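Local atomic coordinates of putative TRAP PERIPLASMIC SOLUTE BINDING PROTEIN (Haemophilus influenzae, PDB entry 4PBQ), a protein that probably captures sugar acids such as L-gulonate in the periplasm and delivers them to a TRAP-type membrane transporter. Residues A[148-153]-A[203-208]; A[153-158]-A[223-228]; A[162-167]-A[181-186]; A[192-197]-A[215-220]. All coordinates share one frame; numbering follows the deposited sequence.

Contact 1 of 4, residues A[148-153]-A[203-208]; sequences VISSNK and DGQENP. With 2UF (L-gulonate), chain D.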
loop_
_atom_site.group_PDB
_atom_site.type_symbol
_atom_site.label_atom_id
_atom_site.label_comp_id
_atom_site.label_asym_id
_atom_site.label_seq_id
_atom_site.Cartn_x
_atom_site.Cartn_y
_atom_site.Cartn_z
ATOM N N VAL A 148 -5.600 1.415 9.308
ATOM C CA VAL A 148 -6.251 1.782 10.568
ATOM C C VAL A 148 -5.908 3.243 10.887
ATOM O O VAL A 148 -4.956 3.804 10.340
ATOM C CB VAL A 148 -5.891 0.828 11.730
ATOM C CG1 VAL A 148 -6.274 -0.582 11.369
ATOM C CG2 VAL A 148 -4.411 0.904 12.092
ATOM N N ILE A 149 -6.713 3.869 11.734
ATOM C CA ILE A 149 -6.488 5.268 12.106
ATOM C C ILE A 149 -5.742 5.387 13.426
ATOM O O ILE A 149 -6.159 4.837 14.438
ATOM C CB ILE A 149 -7.836 6.009 12.241
ATOM C CG1 ILE A 149 -8.586 5.975 10.904
ATOM C CG2 ILE A 149 -7.603 7.447 12.695
ATOM C CD1 ILE A 149 -10.037 6.460 11.002
ATOM N N SER A 150 -4.605 6.069 13.411
ATOM C CA SER A 150 -3.921 6.399 14.635
ATOM C C SER A 150 -4.257 7.849 14.997
ATOM O O SER A 150 -4.465 8.676 14.121
ATOM C CB SER A 150 -2.419 6.193 14.518
ATOM O OG SER A 150 -1.801 7.090 13.630
ATOM N N SER A 151 -4.298 8.156 16.281
ATOM C CA SER A 151 -4.876 9.412 16.704
ATOM C C SER A 151 -4.510 9.775 18.130
ATOM O O SER A 151 -4.473 8.913 19.007
ATOM C CB SER A 151 -6.404 9.307 16.598
ATOM O OG SER A 151 -6.989 10.512 17.015
ATOM N N ASN A 152 -4.311 11.068 18.380
ATOM C CA ASN A 152 -4.155 11.579 19.736
ATOM C C ASN A 152 -5.496 11.614 20.454
ATOM O O ASN A 152 -5.541 11.731 21.666
ATOM C CB ASN A 152 -3.613 12.999 19.737
ATOM C CG ASN A 152 -2.204 13.095 19.194
ATOM O OD1 ASN A 152 -1.415 12.168 19.320
ATOM N ND2 ASN A 152 -1.885 14.228 18.598
ATOM N N LYS A 153 -6.569 11.544 19.674
ATOM C CA LYS A 153 -7.928 11.699 20.181
ATOM C C LYS A 153 -8.680 10.372 20.086
ATOM O O LYS A 153 -8.641 9.720 19.062
ATOM C CB LYS A 153 -8.679 12.748 19.337
ATOM C CG LYS A 153 -8.166 14.196 19.442
ATOM C CD LYS A 153 -8.932 15.116 18.476
ATOM C CE LYS A 153 -8.475 16.580 18.539
ATOM N NZ LYS A 153 -8.931 17.368 17.324
ATOM N N ASP A 203 -3.843 15.647 14.072
ATOM C CA ASP A 203 -4.130 14.845 15.258
ATOM C C ASP A 203 -3.746 13.377 15.078
ATOM O O ASP A 203 -3.597 12.638 16.062
ATOM C CB ASP A 203 -5.609 14.887 15.558
ATOM C CG ASP A 203 -6.098 16.285 15.851
ATOM O OD1 ASP A 203 -5.492 16.942 16.721
ATOM O OD2 ASP A 203 -7.072 16.716 15.187
ATOM N N GLY A 204 -3.616 12.955 13.823
ATOM C CA GLY A 204 -3.306 11.577 13.523
ATOM C C GLY A 204 -3.117 11.330 12.039
ATOM O O GLY A 204 -2.957 12.256 11.214
ATOM N N GLN A 205 -3.086 10.053 11.695
ATOM C CA GLN A 205 -2.846 9.615 10.330
ATOM C C GLN A 205 -3.508 8.248 10.164
ATOM O O GLN A 205 -4.175 7.771 11.084
ATOM C CB GLN A 205 -1.323 9.564 10.004
ATOM C CG GLN A 205 -0.503 8.583 10.832
ATOM C CD GLN A 205 -0.491 7.171 10.272
ATOM O OE1 GLN A 205 -0.085 6.949 9.136
ATOM N NE2 GLN A 205 -0.997 6.219 11.051
ATOM N N GLU A 206 -3.343 7.619 9.004
ATOM C CA GLU A 206 -3.901 6.280 8.792
ATOM C C GLU A 206 -2.975 5.454 7.904
ATOM O O GLU A 206 -2.406 5.962 6.948
ATOM C CB GLU A 206 -5.347 6.342 8.279
ATOM C CG GLU A 206 -5.606 7.279 7.118
ATOM C CD GLU A 206 -5.153 6.707 5.789
ATOM O OE1 GLU A 206 -5.692 5.646 5.384
ATOM O OE2 GLU A 206 -4.249 7.318 5.157
ATOM N N ASN A 207 -2.827 4.182 8.247
ATOM C CA ASN A 207 -1.863 3.301 7.599
ATOM C C ASN A 207 -2.049 1.922 8.208
ATOM O O ASN A 207 -2.738 1.778 9.221
ATOM C CB ASN A 207 -0.417 3.824 7.801
ATOM C CG ASN A 207 0.183 4.443 6.523
ATOM O OD1 ASN A 207 0.252 3.806 5.474
ATOM N ND2 ASN A 207 0.617 5.682 6.627
ATOM N N PRO A 208 -1.456 0.899 7.595
ATOM C CA PRO A 208 -1.574 -0.438 8.176
ATOM C C PRO A 208 -0.875 -0.544 9.525
ATOM O O PRO A 208 0.054 0.230 9.810
ATOM C CB PRO A 208 -0.921 -1.349 7.115
ATOM C CG PRO A 208 -0.988 -0.549 5.838
ATOM C CD PRO A 208 -0.819 0.881 6.274
HETATM O O6A 2UF D . 2.314 7.288 2.595
HETATM C C6 2UF D . 1.400 6.492 2.846
HETATM O O6B 2UF D . 0.579 6.602 3.770
HETATM C C5 2UF D . 1.318 5.231 1.961
HETATM O O5 2UF D . 0.740 4.189 2.718
HETATM C C4 2UF D . 0.464 5.497 0.701
HETATM O O4 2UF D . 1.116 6.468 -0.132
HETATM C C3 2UF D . 0.238 4.176 -0.066
HETATM O O3 2UF D . 1.487 3.440 -0.304
HETATM C C2 2UF D . -0.447 4.424 -1.421
HETATM O O2 2UF D . -0.896 3.149 -1.836
HETATM C C1 2UF D . -1.702 5.339 -1.280
HETATM O O1 2UF D . -2.357 5.373 -2.559
#
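V148 and N207 pair at the buried end of an antiparallel two-strand contact in the mixed sheet of this solute-binding fold, where each backbone N bonds to the other's O. The V148 N to N207 O distance is 2.9 Å, and its N-H points almost straight at the acceptor (175°). S150 and Q205 form the next hydrogen-bonded pair, and the strand axes approach to 4.7 Å. I149 and E206 stand between these as a non-hydrogen-bonded pair; beyond S150 and Q205, G204 lies against S151 at a CA-CA distance of 4.2 Å. I149 and E206 occupy the same sheet face as S151; the carboxylate of E206 leads off to R147 and H229. On the other face S150 OG takes a bond from Q205 NE2 at 2.8 Å, in the plane of that amide, and is also hydrogen-bonded to Q221 OE1. The solvent end is looser. There K153, extended beyond CG, brings NZ to D203 OD2 at 2.9 Å from above the carboxylate plane, a salt bridge that shares D203 with R165. In the ligand pocket N207 ND2 donates to Q205 OE1 and to O6B of L-gulonate, which fixes the amide's rotation, while OD1 accepts from the ligand's O5 at 2.8 Å.

Contact 2 of 4, residues A[153-158]-A[223-228]; sequences KKLEKF and YIIQSN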
loop_
_atom_site.group_PDB
_atom_site.type_symbol
_atom_site.label_atom_id
_atom_site.label_comp_id
_atom_site.label_asym_id
_atom_site.label_seq_id
_atom_site.Cartn_x
_atom_site.Cartn_y
_atom_site.Cartn_z
ATOM N N LYS A 153 -6.569 11.544 19.674
ATOM C CA LYS A 153 -7.928 11.699 20.181
ATOM C C LYS A 153 -8.680 10.372 20.086
ATOM O O LYS A 153 -8.641 9.720 19.062
ATOM C CB LYS A 153 -8.679 12.748 19.337
ATOM C CG LYS A 153 -8.166 14.196 19.442
ATOM C CD LYS A 153 -8.932 15.116 18.476
ATOM C CE LYS A 153 -8.475 16.580 18.539
ATOM N NZ LYS A 153 -8.931 17.368 17.324
ATOM N N LYS A 154 -9.410 10.000 21.134
ATOM C CA LYS A 154 -10.207 8.791 21.085
ATOM C C LYS A 154 -11.346 8.916 20.056
ATOM O O LYS A 154 -12.050 9.921 20.019
ATOM C CB LYS A 154 -10.742 8.471 22.479
ATOM C CG LYS A 154 -11.745 7.348 22.530
ATOM C CD LYS A 154 -12.276 7.129 23.954
ATOM C CE LYS A 154 -11.468 6.084 24.694
ATOM N NZ LYS A 154 -12.111 5.707 25.995
ATOM N N LEU A 155 -11.499 7.900 19.212
ATOM C CA LEU A 155 -12.583 7.858 18.240
ATOM C C LEU A 155 -13.364 6.555 18.398
ATOM O O LEU A 155 -12.825 5.473 18.170
ATOM C CB LEU A 155 -12.035 7.957 16.811
ATOM C CG LEU A 155 -11.008 9.065 16.555
ATOM C CD1 LEU A 155 -10.377 8.860 15.188
ATOM C CD2 LEU A 155 -11.665 10.454 16.665
ATOM N N GLU A 156 -14.640 6.640 18.777
ATOM C CA GLU A 156 -15.427 5.422 18.966
ATOM C C GLU A 156 -16.837 5.529 18.399
ATOM O O GLU A 156 -17.628 4.595 18.513
ATOM C CB GLU A 156 -15.463 5.020 20.451
ATOM C CG GLU A 156 -16.030 6.067 21.372
ATOM C CD GLU A 156 -15.608 5.873 22.840
ATOM O OE1 GLU A 156 -15.721 6.844 23.615
ATOM O OE2 GLU A 156 -15.172 4.765 23.218
ATOM N N LYS A 157 -17.134 6.659 17.767
ATOM C CA LYS A 157 -18.399 6.828 17.073
ATOM C C LYS A 157 -18.207 7.868 15.978
ATOM O O LYS A 157 -17.258 8.650 16.006
ATOM C CB LYS A 157 -19.507 7.257 18.045
ATOM C CG LYS A 157 -19.278 8.617 18.672
ATOM C CD LYS A 157 -20.352 8.975 19.692
ATOM C CE LYS A 157 -20.033 10.296 20.389
ATOM N NZ LYS A 157 -18.799 10.234 21.260
ATOM N N PHE A 158 -19.106 7.876 15.013
ATOM C CA PHE A 158 -18.905 8.655 13.805
ATOM C C PHE A 158 -18.793 10.139 14.125
ATOM O O PHE A 158 -17.999 10.848 13.503
ATOM C CB PHE A 158 -20.034 8.363 12.828
ATOM C CG PHE A 158 -19.812 8.908 11.455
ATOM C CD1 PHE A 158 -18.986 8.240 10.550
ATOM C CD2 PHE A 158 -20.419 10.076 11.059
ATOM C CE1 PHE A 158 -18.806 8.734 9.273
ATOM C CE2 PHE A 158 -20.243 10.574 9.782
ATOM C CZ PHE A 158 -19.440 9.915 8.896
ATOM N N TYR A 223 -4.058 6.398 20.501
ATOM C CA TYR A 223 -5.179 5.585 20.065
ATOM C C TYR A 223 -4.994 5.033 18.683
ATOM O O TYR A 223 -4.510 5.712 17.774
ATOM C CB TYR A 223 -6.497 6.382 20.130
ATOM C CG TYR A 223 -6.794 6.929 21.506
ATOM C CD1 TYR A 223 -7.365 6.129 22.476
ATOM C CD2 TYR A 223 -6.471 8.233 21.833
ATOM C CE1 TYR A 223 -7.633 6.619 23.743
ATOM C CE2 TYR A 223 -6.719 8.733 23.097
ATOM C CZ TYR A 223 -7.305 7.920 24.047
ATOM O OH TYR A 223 -7.556 8.415 25.306
ATOM N N ILE A 224 -5.395 3.786 18.533
ATOM C CA ILE A 224 -5.438 3.141 17.231
ATOM C C ILE A 224 -6.823 2.591 17.052
ATOM O O ILE A 224 -7.307 1.785 17.848
ATOM C CB ILE A 224 -4.371 2.028 17.094
ATOM C CG1 ILE A 224 -2.976 2.617 17.276
ATOM C CG2 ILE A 224 -4.488 1.359 15.738
ATOM C CD1 ILE A 224 -1.856 1.591 17.290
ATOM N N ILE A 225 -7.494 3.078 16.030
ATOM C CA ILE A 225 -8.868 2.705 15.778
ATOM C C ILE A 225 -8.932 1.769 14.566
ATOM O O ILE A 225 -8.561 2.153 13.441
ATOM C CB ILE A 225 -9.715 3.964 15.571
ATOM C CG1 ILE A 225 -9.602 4.897 16.805
ATOM C CG2 ILE A 225 -11.151 3.578 15.290
ATOM C CD1 ILE A 225 -8.468 5.975 16.742
ATOM N N GLN A 226 -9.405 0.547 14.799
ATOM C CA GLN A 226 -9.353 -0.509 13.789
ATOM C C GLN A 226 -10.433 -0.406 12.716
ATOM O O GLN A 226 -11.276 -1.281 12.556
ATOM C CB GLN A 226 -9.411 -1.865 14.452
ATOM C CG GLN A 226 -9.000 -3.000 13.575
ATOM C CD GLN A 226 -9.011 -4.297 14.350
ATOM O OE1 GLN A 226 -9.916 -5.125 14.193
ATOM N NE2 GLN A 226 -8.028 -4.460 15.233
ATOM N N SER A 227 -10.369 0.672 11.967
ATOM C CA SER A 227 -11.334 0.949 10.918
ATOM C C SER A 227 -11.247 -0.000 9.728
ATOM O O SER A 227 -12.264 -0.413 9.189
ATOM C CB SER A 227 -11.177 2.396 10.458
ATOM O OG SER A 227 -9.824 2.731 10.165
ATOM N N ASN A 228 -10.030 -0.362 9.331
ATOM C CA ASN A 228 -9.807 -1.200 8.159
ATOM C C ASN A 228 -10.604 -0.674 6.964
ATOM O O ASN A 228 -11.254 -1.436 6.249
ATOM C CB ASN A 228 -10.140 -2.660 8.448
ATOM C CG ASN A 228 -9.233 -3.266 9.505
ATOM O OD1 ASN A 228 -8.129 -2.787 9.705
ATOM N ND2 ASN A 228 -9.682 -4.330 10.162
#
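K154 lies across one face of the Y223 ring, its CA 3.8 Å above the plane and its CB 3.9 Å from the ring centroid. The line from that centroid to CB runs 13° off the ring normal, which makes this a CH-pi contact over the face. With CG anti to the backbone N (chi1 172°), the lysine chain continues past the CE1 side of the tyrosine and bends at chi3. The main chain takes part as well: K154 N approaches Y223 CD2 to 3.5 Å over the same face. L155 and I225 meet differently, their side chains crossing at about a right angle, with the two CD1 methyls 3.8 Å apart. Strand 223-225 runs antiparallel to strand 136-151 in the mixed sheet, and the loop leaving the latter folds back over its neighbour, setting K154 against Y223 and L155 against I225. The I225 side chain also lies against the L155 backbone, CG1 standing 3.5 Å from L155 O, a buried carbonyl oxygen for which the model contains no polar partner. Beyond this pair L155 packs on F161 and L164, while I225 reaches F294 of helix 292-312.

Contact 3 of 4, residues A[162-167]-A[181-186]; sequences KGLRLR and MNINPQ. With 2UF (L-gulonate), chain D.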
loop_
_atom_site.group_PDB
_atom_site.type_symbol
_atom_site.label_atom_id
_atom_site.label_comp_id
_atom_site.label_asym_id
_atom_site.label_seq_id
_atom_site.Cartn_x
_atom_site.Cartn_y
_atom_site.Cartn_z
ATOM N N LYS A 162 -15.662 14.695 13.739
ATOM C CA LYS A 162 -15.811 16.141 13.551
ATOM C C LYS A 162 -14.692 16.901 14.277
ATOM O O LYS A 162 -14.455 16.696 15.462
ATOM C CB LYS A 162 -17.195 16.603 14.024
ATOM C CG LYS A 162 -17.441 18.086 13.850
ATOM C CD LYS A 162 -18.856 18.474 14.277
ATOM C CE LYS A 162 -19.872 18.156 13.187
ATOM N NZ LYS A 162 -19.772 19.083 12.005
ATOM N N GLY A 163 -13.976 17.750 13.551
ATOM C CA GLY A 163 -12.866 18.475 14.141
ATOM C C GLY A 163 -11.534 17.728 14.009
ATOM O O GLY A 163 -10.480 18.305 14.245
ATOM N N LEU A 164 -11.585 16.449 13.654
ATOM C CA LEU A 164 -10.367 15.643 13.550
ATOM C C LEU A 164 -9.523 16.088 12.360
ATOM O O LEU A 164 -10.049 16.230 11.260
ATOM C CB LEU A 164 -10.715 14.165 13.397
ATOM C CG LEU A 164 -9.501 13.233 13.429
ATOM C CD1 LEU A 164 -8.822 13.234 14.801
ATOM C CD2 LEU A 164 -9.931 11.832 13.020
ATOM N N ARG A 165 -8.225 16.296 12.588
ATOM C CA ARG A 165 -7.287 16.651 11.521
ATOM C C ARG A 165 -6.388 15.461 11.253
ATOM O O ARG A 165 -5.629 15.035 12.123
ATOM C CB ARG A 165 -6.465 17.873 11.926
ATOM C CG ARG A 165 -7.324 19.127 12.197
ATOM C CD ARG A 165 -6.585 20.183 12.996
ATOM N NE ARG A 165 -5.998 19.631 14.206
ATOM C CZ ARG A 165 -4.941 20.147 14.827
ATOM N NH1 ARG A 165 -4.374 21.262 14.382
ATOM N NH2 ARG A 165 -4.452 19.554 15.901
ATOM N N LEU A 166 -6.497 14.909 10.055
ATOM C CA LEU A 166 -5.771 13.679 9.752
ATOM C C LEU A 166 -4.872 13.896 8.563
ATOM O O LEU A 166 -5.323 14.381 7.521
ATOM C CB LEU A 166 -6.767 12.569 9.444
ATOM C CG LEU A 166 -6.479 11.163 9.946
ATOM C CD1 LEU A 166 -6.401 11.139 11.482
ATOM C CD2 LEU A 166 -7.538 10.179 9.450
ATOM N N ARG A 167 -3.594 13.543 8.694
ATOM C CA ARG A 167 -2.766 13.450 7.507
ATOM C C ARG A 167 -3.311 12.349 6.617
ATOM O O ARG A 167 -3.689 11.281 7.106
ATOM C CB ARG A 167 -1.317 13.141 7.853
ATOM C CG ARG A 167 -0.426 12.928 6.659
ATOM C CD ARG A 167 -0.312 11.478 6.267
ATOM N NE ARG A 167 0.578 11.266 5.137
ATOM C CZ ARG A 167 0.792 10.078 4.596
ATOM N NH1 ARG A 167 0.180 8.996 5.094
ATOM N NH2 ARG A 167 1.612 9.964 3.568
HETATM N N MSE A 181 -15.942 11.164 5.661
HETATM C CA MSE A 181 -16.004 10.829 7.088
HETATM C C MSE A 181 -16.207 12.064 7.983
HETATM O O MSE A 181 -16.303 11.934 9.194
HETATM C CB MSE A 181 -14.738 10.101 7.546
HETATM C CG MSE A 181 -14.422 8.770 6.824
HETATM SE SE MSE A 181 -15.864 7.455 6.940
HETATM C CE MSE A 181 -16.379 7.364 5.068
ATOM N N ASN A 182 -16.308 13.241 7.368
ATOM C CA ASN A 182 -16.357 14.536 8.055
ATOM C C ASN A 182 -15.054 14.827 8.808
ATOM O O ASN A 182 -15.049 15.555 9.806
ATOM C CB ASN A 182 -17.580 14.629 8.993
ATOM C CG ASN A 182 -18.027 16.054 9.214
ATOM O OD1 ASN A 182 -17.667 16.948 8.449
ATOM N ND2 ASN A 182 -18.827 16.276 10.257
ATOM N N ILE A 183 -13.966 14.208 8.335
ATOM C CA ILE A 183 -12.613 14.477 8.816
ATOM C C ILE A 183 -11.995 15.604 7.997
ATOM O O ILE A 183 -12.288 15.721 6.813
ATOM C CB ILE A 183 -11.743 13.210 8.683
ATOM C CG1 ILE A 183 -12.243 12.094 9.610
ATOM C CG2 ILE A 183 -10.269 13.529 8.973
ATOM C CD1 ILE A 183 -11.614 10.726 9.317
ATOM N N ASN A 184 -11.132 16.423 8.622
ATOM C CA ASN A 184 -10.351 17.450 7.907
ATOM C C ASN A 184 -8.992 16.873 7.480
ATOM O O ASN A 184 -8.116 16.735 8.312
ATOM C CB ASN A 184 -10.097 18.670 8.799
ATOM C CG ASN A 184 -11.391 19.300 9.321
ATOM O OD1 ASN A 184 -12.393 19.353 8.612
ATOM N ND2 ASN A 184 -11.367 19.780 10.562
ATOM N N PRO A 185 -8.830 16.530 6.202
ATOM C CA PRO A 185 -7.574 15.933 5.736
ATOM C C PRO A 185 -6.526 16.978 5.432
ATOM O O PRO A 185 -6.846 18.096 5.064
ATOM C CB PRO A 185 -7.995 15.246 4.446
ATOM C CG PRO A 185 -9.049 16.187 3.894
ATOM C CD PRO A 185 -9.810 16.644 5.098
ATOM N N GLN A 186 -5.266 16.592 5.548
ATOM C CA GLN A 186 -4.171 17.366 4.997
ATOM C C GLN A 186 -3.223 16.387 4.328
ATOM O O GLN A 186 -2.577 15.571 4.982
ATOM C CB GLN A 186 -3.402 18.194 6.041
ATOM C CG GLN A 186 -2.285 19.023 5.306
ATOM C CD GLN A 186 -1.684 20.200 6.099
ATOM O OE1 GLN A 186 -2.226 20.642 7.113
ATOM N NE2 GLN A 186 -0.548 20.701 5.623
HETATM O O6A 2UF D . 2.314 7.288 2.595
HETATM C C6 2UF D . 1.400 6.492 2.846
HETATM O O6B 2UF D . 0.579 6.602 3.770
HETATM C C5 2UF D . 1.318 5.231 1.961
HETATM O O5 2UF D . 0.740 4.189 2.718
HETATM C C4 2UF D . 0.464 5.497 0.701
HETATM O O4 2UF D . 1.116 6.468 -0.132
HETATM C C3 2UF D . 0.238 4.176 -0.066
HETATM O O3 2UF D . 1.487 3.440 -0.304
HETATM C C2 2UF D . -0.447 4.424 -1.421
HETATM O O2 2UF D . -0.896 3.149 -1.836
HETATM C C1 2UF D . -1.702 5.339 -1.280
HETATM O O1 2UF D . -2.357 5.373 -2.559
HETATM O O HOH W 1 -14.505 18.038 10.727
#
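R167 NH1 donates to O6B of L-gulonate at 2.8 Å with an N-H...O angle of 173°, and NH2 reaches O6A at 2.9 Å. The two nearly straight bonds pair the guanidinium edge with the carboxylate, while M188 O holds NE, so the group's rotation is fixed from both ends. With CG anti to the backbone N (chi1 176°), the chain bends at chi2 and then runs extended to the ligand. R167 lies in the first strand of a right-handed beta-alpha-beta unit, strand 165-168, helix 172-180 and strand 184-187, whose strands run parallel here with axes 4.7 Å apart. Three backbone bonds join them: N184 N to L164 O (2.9 Å), L166 N to N184 O and Q186 N to L166 O. I183 fills the apolar side, its CG2 3.7 Å from L166 CB, while its CG1 meets CD2 of L164, a side chain lying alongside and pointing the same way. At the other end a Schellman motif terminates the helix at N182. There a water accepts from G163 N and donates to N182 O at 2.7 Å.

Contact 4 of 4, residues A[192-197]-A[215-220]; sequences EVFTAL and SGLYEV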
loop_
_atom_site.group_PDB
_atom_site.type_symbol
_atom_site.label_atom_id
_atom_site.label_comp_id
_atom_site.label_asym_id
_atom_site.label_seq_id
_atom_site.Cartn_x
_atom_site.Cartn_y
_atom_site.Cartn_z
ATOM N N GLU A 192 6.690 13.552 6.445
ATOM C CA GLU A 192 6.291 14.773 7.167
ATOM C C GLU A 192 5.330 14.551 8.336
ATOM O O GLU A 192 5.013 15.481 9.086
ATOM C CB GLU A 192 5.714 15.807 6.182
ATOM C CG GLU A 192 6.798 16.377 5.275
ATOM C CD GLU A 192 6.297 17.316 4.205
ATOM O OE1 GLU A 192 5.125 17.746 4.271
ATOM O OE2 GLU A 192 7.101 17.623 3.288
ATOM N N VAL A 193 4.909 13.307 8.532
ATOM C CA VAL A 193 3.918 13.029 9.549
ATOM C C VAL A 193 4.397 13.311 10.981
ATOM O O VAL A 193 3.685 13.942 11.762
ATOM C CB VAL A 193 3.422 11.594 9.444
ATOM C CG1 VAL A 193 2.508 11.258 10.636
ATOM C CG2 VAL A 193 2.678 11.412 8.143
ATOM N N PHE A 194 5.588 12.827 11.339
ATOM C CA PHE A 194 6.092 13.052 12.695
ATOM C C PHE A 194 6.143 14.532 13.034
ATOM O O PHE A 194 5.695 14.940 14.116
ATOM C CB PHE A 194 7.490 12.443 12.876
ATOM C CG PHE A 194 7.479 11.007 13.305
ATOM C CD1 PHE A 194 7.170 10.667 14.618
ATOM C CD2 PHE A 194 7.805 9.997 12.408
ATOM C CE1 PHE A 194 7.177 9.340 15.028
ATOM C CE2 PHE A 194 7.815 8.662 12.808
ATOM C CZ PHE A 194 7.496 8.331 14.114
ATOM N N THR A 195 6.697 15.344 12.136
ATOM C CA THR A 195 6.853 16.755 12.443
ATOM C C THR A 195 5.504 17.466 12.458
ATOM O O THR A 195 5.293 18.353 13.272
ATOM C CB THR A 195 7.885 17.466 11.540
ATOM O OG1 THR A 195 8.178 18.746 12.103
ATOM C CG2 THR A 195 7.370 17.617 10.090
ATOM N N ALA A 196 4.575 17.041 11.602
ATOM C CA ALA A 196 3.214 17.585 11.651
ATOM C C ALA A 196 2.502 17.298 12.968
ATOM O O ALA A 196 1.767 18.156 13.491
ATOM C CB ALA A 196 2.385 17.089 10.487
ATOM N N LEU A 197 2.697 16.104 13.507
ATOM C CA LEU A 197 2.175 15.786 14.824
ATOM C C LEU A 197 2.831 16.639 15.898
ATOM O O LEU A 197 2.148 17.213 16.749
ATOM C CB LEU A 197 2.372 14.296 15.148
ATOM C CG LEU A 197 1.382 13.349 14.480
ATOM C CD1 LEU A 197 1.869 11.917 14.552
ATOM C CD2 LEU A 197 0.014 13.461 15.135
ATOM N N SER A 215 7.419 2.317 11.877
ATOM C CA SER A 215 7.771 3.736 11.773
ATOM C C SER A 215 8.014 4.411 13.119
ATOM O O SER A 215 8.582 5.512 13.165
ATOM C CB SER A 215 6.645 4.500 11.087
ATOM O OG SER A 215 5.495 4.482 11.928
ATOM N N GLY A 216 7.580 3.766 14.201
ATOM C CA GLY A 216 7.599 4.378 15.518
ATOM C C GLY A 216 6.440 5.352 15.749
ATOM O O GLY A 216 6.379 5.997 16.794
ATOM N N LEU A 217 5.522 5.464 14.792
ATOM C CA LEU A 217 4.358 6.351 14.989
ATOM C C LEU A 217 3.551 5.972 16.228
ATOM O O LEU A 217 2.936 6.839 16.859
ATOM C CB LEU A 217 3.447 6.372 13.753
ATOM C CG LEU A 217 3.919 7.324 12.661
ATOM C CD1 LEU A 217 3.161 7.046 11.348
ATOM C CD2 LEU A 217 3.742 8.777 13.091
ATOM N N TYR A 218 3.559 4.693 16.618
ATOM C CA TYR A 218 2.798 4.270 17.795
ATOM C C TYR A 218 3.231 4.996 19.089
ATOM O O TYR A 218 2.452 5.132 20.037
ATOM C CB TYR A 218 2.897 2.744 17.979
ATOM C CG TYR A 218 4.255 2.245 18.454
ATOM C CD1 TYR A 218 5.316 2.068 17.567
ATOM C CD2 TYR A 218 4.466 1.923 19.796
ATOM C CE1 TYR A 218 6.541 1.608 18.011
ATOM C CE2 TYR A 218 5.681 1.470 20.240
ATOM C CZ TYR A 218 6.715 1.319 19.354
ATOM O OH TYR A 218 7.923 0.865 19.811
ATOM N N GLU A 219 4.476 5.479 19.111
ATOM C CA GLU A 219 5.007 6.113 20.304
ATOM C C GLU A 219 4.429 7.514 20.514
ATOM O O GLU A 219 4.504 8.052 21.607
ATOM C CB GLU A 219 6.524 6.180 20.216
ATOM C CG GLU A 219 7.183 4.811 20.278
ATOM C CD GLU A 219 8.691 4.911 20.387
ATOM O OE1 GLU A 219 9.287 5.748 19.682
ATOM O OE2 GLU A 219 9.270 4.170 21.198
ATOM N N VAL A 220 3.860 8.084 19.458
ATOM C CA VAL A 220 3.287 9.427 19.520
ATOM C C VAL A 220 1.807 9.441 19.141
ATOM O O VAL A 220 1.248 10.490 18.824
ATOM C CB VAL A 220 4.061 10.430 18.622
ATOM C CG1 VAL A 220 5.483 10.663 19.164
ATOM C CG2 VAL A 220 4.098 9.965 17.159
#
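F194 presents one face of its ring to L217, whose CD2 sits 3.9 Å from the centroid and only 10° off the normal, a CH-pi contact centred on the ring. The ring edge is used too: S215 O lies near the ring plane, 3.2 Å from CZ, and G216 O lies in that plane beside CE1. The other contacts across the interface are apolar. L217 CD2 is the shared methyl, touching V193 CG1 at 3.7 Å as well as L197 CD1 at 3.9 Å, so residues one turn apart on helix 193-198 share one methyl. V220 CG2 fits between F194 CE1, at 3.8 Å, and L197 CD1; it lies between the backbone N and carbonyl carbon of its own residue, a position that turns this methyl toward the helix. The polar bonds lie on the 215-220 side: L217 N donates to S215 OG at 3.0 Å, and that hydroxyl also bonds to L211 O of helix 209-214. V193 and L217 both rest on Q205 of strand 204-208, and the V193 side chain is about 7 Å from L-gulonate. Thus the first turn of helix 193-198 packs on an ST turn and the 3-10 segment that follows it, beside the ligand pocket.

From the N terminus, strand 136-151 supplies the first segment of contact 1, and the loop after it, sharing K153, opens contact 2. Contact 3 then opens and closes within a short span, enclosed by the loops of both earlier contacts. Helix 193-198 opens contact 4 before strand 204-208 closes contact 1. Contact 4 closes next, crossing contact 1 but lying wholly inside contact 2, which closes last at strand 223-225 and also crosses contact 1. In the sheet, strand 136-151 pairs with both 204-208 and 223-225, I149 O lying 2.7 Å from I225 N. The R165-D203 salt bridge ties the two-stranded unit to contact 1, and R167 and N207 bring contacts 3 and 1 together at the ligand.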